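Local coordinates for Ceg4 (Legionella pneumophila subsp. pneumophila, PDB 6AOK), which is a secreted phosphotyrosine phosphatase effector that attenuates eukaryotic MAPK signalling, represented by its magnesium-binding HAD-like domain, at residues Ala65-Lys73 with Asp81-Met89. Sequence-based numbering, arbitrary orientation. Where two conformers were deposited one is given.
Sequences ALFEAKYGK and DQQDVDFLM
Tyr-71, in the last turn of helix 60-71, reaches across to the returning loop and gives its hydroxyl proton to the backbone O of Asp-84, with OH 2.8 Å from that oxygen. The bond comes in from above the carbonyl plane, 43° out of it, while Phe-87 N donates to the same oxygen from the opposite face; two donors thus grip one acceptor, where a type II turn at Gln-82 to Val-85 runs into a short 3-10 segment. The Tyr-71 carbonyl, at the helix C-terminus, is satisfied by Gln-82: NE2 lies 3.0 Å from Tyr-71 O, nearly straight at 174°. That amide stands almost perpendicular to the phenol ring, its CD at the ring's edge. Leu-88 CD1 covers one ring face, 4.1 Å from the centroid, while the aliphatic part of Lys-70 covers the other. With CG anti to the backbone N (chi1 -176°), Lys-70 runs out along the ring and bends at its end to bring NZ 2.9 Å from Asp-84 OD2, a salt bridge on the anti lone pair. A water donates to Gln-83 O and, weakly, to Lys-70 O. The contact ties helix 60-71 to the loop leading to helix 91-100, in the insert between strands 13-17 and 106-111, consistent with a C1-type cap; Phe-67, Tyr-71 and Phe-87 also pack on helix 116-125.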
# COMPACT_ATOMS: atom_id res chain seq x y z
N ALA A 65 12.39 -15.68 -5.08
CA ALA A 65 12.50 -17.13 -5.11
C ALA A 65 11.70 -17.78 -3.99
O ALA A 65 11.06 -18.83 -4.19
CB ALA A 65 13.96 -17.55 -5.01
N LEU A 66 11.74 -17.18 -2.80
CA LEU A 66 10.97 -17.70 -1.67
C LEU A 66 9.45 -17.54 -1.87
O LEU A 66 8.67 -18.44 -1.51
CB LEU A 66 11.43 -16.99 -0.39
CG LEU A 66 12.85 -17.42 0.02
CD1 LEU A 66 13.46 -16.44 1.07
CD2 LEU A 66 12.84 -18.82 0.63
N PHE A 67 9.01 -16.40 -2.43
CA PHE A 67 7.60 -16.27 -2.76
C PHE A 67 7.19 -17.31 -3.79
O PHE A 67 6.14 -17.96 -3.65
CB PHE A 67 7.31 -14.88 -3.32
CG PHE A 67 6.99 -13.86 -2.27
CD1 PHE A 67 8.00 -13.13 -1.65
CD2 PHE A 67 5.68 -13.62 -1.92
CE1 PHE A 67 7.71 -12.18 -0.70
CE2 PHE A 67 5.37 -12.68 -0.95
CZ PHE A 67 6.39 -11.97 -0.33
N GLU A 68 8.01 -17.49 -4.83
CA GLU A 68 7.66 -18.51 -5.83
C GLU A 68 7.70 -19.93 -5.24
O GLU A 68 6.95 -20.80 -5.68
CB GLU A 68 8.59 -18.40 -7.05
CG GLU A 68 8.37 -17.13 -7.87
CD GLU A 68 9.31 -17.01 -9.06
OE1 GLU A 68 10.20 -17.87 -9.19
OE2 GLU A 68 9.16 -16.04 -9.85
N ALA A 69 8.61 -20.20 -4.31
CA ALA A 69 8.64 -21.53 -3.69
C ALA A 69 7.36 -21.79 -2.89
O ALA A 69 6.83 -22.91 -2.87
CB ALA A 69 9.84 -21.66 -2.76
N LYS A 70 6.84 -20.74 -2.26
CA LYS A 70 5.65 -20.87 -1.43
C LYS A 70 4.39 -20.93 -2.27
O LYS A 70 3.53 -21.79 -2.03
CB LYS A 70 5.59 -19.71 -0.43
CG LYS A 70 4.42 -19.86 0.53
CD LYS A 70 4.50 -18.86 1.62
CE LYS A 70 3.28 -18.93 2.58
NZ LYS A 70 3.06 -20.26 3.22
N TYR A 71 4.25 -20.06 -3.26
CA TYR A 71 2.99 -19.86 -3.97
C TYR A 71 3.03 -20.29 -5.42
O TYR A 71 1.99 -20.25 -6.09
CB TYR A 71 2.58 -18.38 -3.92
CG TYR A 71 2.30 -17.83 -2.54
CD1 TYR A 71 3.13 -16.86 -1.97
CD2 TYR A 71 1.20 -18.25 -1.81
CE1 TYR A 71 2.89 -16.38 -0.75
CE2 TYR A 71 0.95 -17.75 -0.56
CZ TYR A 71 1.79 -16.81 -0.03
OH TYR A 71 1.57 -16.29 1.22
N GLY A 72 4.19 -20.73 -5.94
CA GLY A 72 4.32 -20.95 -7.35
C GLY A 72 4.43 -19.63 -8.06
O GLY A 72 4.45 -18.55 -7.44
N LYS A 73 4.48 -19.71 -9.40
CA LYS A 73 4.62 -18.53 -10.23
C LYS A 73 3.33 -17.75 -10.23
O LYS A 73 2.25 -18.32 -10.28
CB LYS A 73 4.98 -18.91 -11.67
CG LYS A 73 6.46 -18.85 -12.02
CD LYS A 73 7.19 -20.02 -11.41
CE LYS A 73 8.62 -19.68 -11.01
NZ LYS A 73 9.41 -20.86 -10.44
N ASP A 81 -6.85 -20.05 -4.71
CA ASP A 81 -7.47 -20.64 -3.53
C ASP A 81 -6.47 -21.29 -2.58
O ASP A 81 -6.88 -21.88 -1.58
CB ASP A 81 -8.55 -21.67 -3.95
CG ASP A 81 -7.99 -23.11 -4.14
OD1 ASP A 81 -6.88 -23.28 -4.68
OD2 ASP A 81 -8.68 -24.10 -3.76
N GLN A 82 -5.17 -21.19 -2.86
CA GLN A 82 -4.25 -21.98 -2.08
C GLN A 82 -4.16 -21.45 -0.66
O GLN A 82 -4.64 -20.36 -0.33
CB GLN A 82 -2.88 -22.02 -2.74
CG GLN A 82 -2.12 -20.71 -2.77
CD GLN A 82 -0.79 -20.87 -3.48
OE1 GLN A 82 0.06 -21.66 -3.07
NE2 GLN A 82 -0.63 -20.15 -4.57
N GLN A 83 -3.53 -22.25 0.19
CA GLN A 83 -3.29 -21.87 1.57
C GLN A 83 -2.38 -20.66 1.64
O GLN A 83 -1.46 -20.50 0.83
CB GLN A 83 -2.67 -23.05 2.33
CG GLN A 83 -2.11 -22.71 3.70
CD GLN A 83 -1.01 -23.68 4.14
OE1 GLN A 83 -0.28 -24.25 3.31
NE2 GLN A 83 -0.91 -23.89 5.46
N ASP A 84 -2.67 -19.78 2.60
CA ASP A 84 -1.89 -18.60 2.94
C ASP A 84 -1.92 -17.54 1.87
O ASP A 84 -1.11 -16.63 1.91
CB ASP A 84 -0.44 -18.95 3.27
CG ASP A 84 -0.30 -19.58 4.64
OD1 ASP A 84 -1.32 -19.71 5.34
OD2 ASP A 84 0.83 -19.92 5.04
N VAL A 85 -2.83 -17.63 0.90
CA VAL A 85 -2.89 -16.61 -0.14
C VAL A 85 -3.28 -15.25 0.44
O VAL A 85 -3.08 -14.21 -0.20
CB VAL A 85 -3.85 -17.11 -1.26
CG1 VAL A 85 -5.28 -17.17 -0.73
CG2 VAL A 85 -3.79 -16.21 -2.49
N ASP A 86 -3.80 -15.22 1.68
CA ASP A 86 -4.12 -13.97 2.37
C ASP A 86 -2.90 -13.12 2.69
O ASP A 86 -3.06 -11.92 2.96
CB ASP A 86 -4.88 -14.25 3.68
CG ASP A 86 -6.30 -14.74 3.44
OD1 ASP A 86 -6.98 -15.08 4.43
OD2 ASP A 86 -6.75 -14.78 2.27
N PHE A 87 -1.68 -13.68 2.64
CA PHE A 87 -0.48 -12.84 2.67
C PHE A 87 -0.39 -11.90 1.48
O PHE A 87 0.31 -10.88 1.55
CB PHE A 87 0.78 -13.67 2.61
CG PHE A 87 1.21 -14.26 3.91
CD1 PHE A 87 0.53 -15.35 4.44
CD2 PHE A 87 2.34 -13.77 4.56
CE1 PHE A 87 0.94 -15.92 5.62
CE2 PHE A 87 2.77 -14.36 5.76
CZ PHE A 87 2.07 -15.45 6.28
N LEU A 88 -1.05 -12.23 0.38
CA LEU A 88 -0.91 -11.49 -0.86
C LEU A 88 -2.03 -10.46 -1.02
O LEU A 88 -3.02 -10.45 -0.28
CB LEU A 88 -0.90 -12.47 -2.04
CG LEU A 88 0.13 -13.59 -2.01
CD1 LEU A 88 -0.11 -14.46 -3.22
CD2 LEU A 88 1.49 -12.94 -2.11
N MSE A 89 -1.87 -9.58 -2.00
CA MSE A 89 -2.93 -8.65 -2.42
C MSE A 89 -4.03 -9.41 -3.11
O MSE A 89 -3.73 -10.31 -3.87
CB MSE A 89 -2.43 -7.63 -3.43
CG MSE A 89 -1.55 -6.61 -2.95
SE MSE A 89 -1.43 -5.31 -4.39
CE MSE A 89 0.28 -5.96 -5.11
O HOH W 1 1.09 -21.93 0.33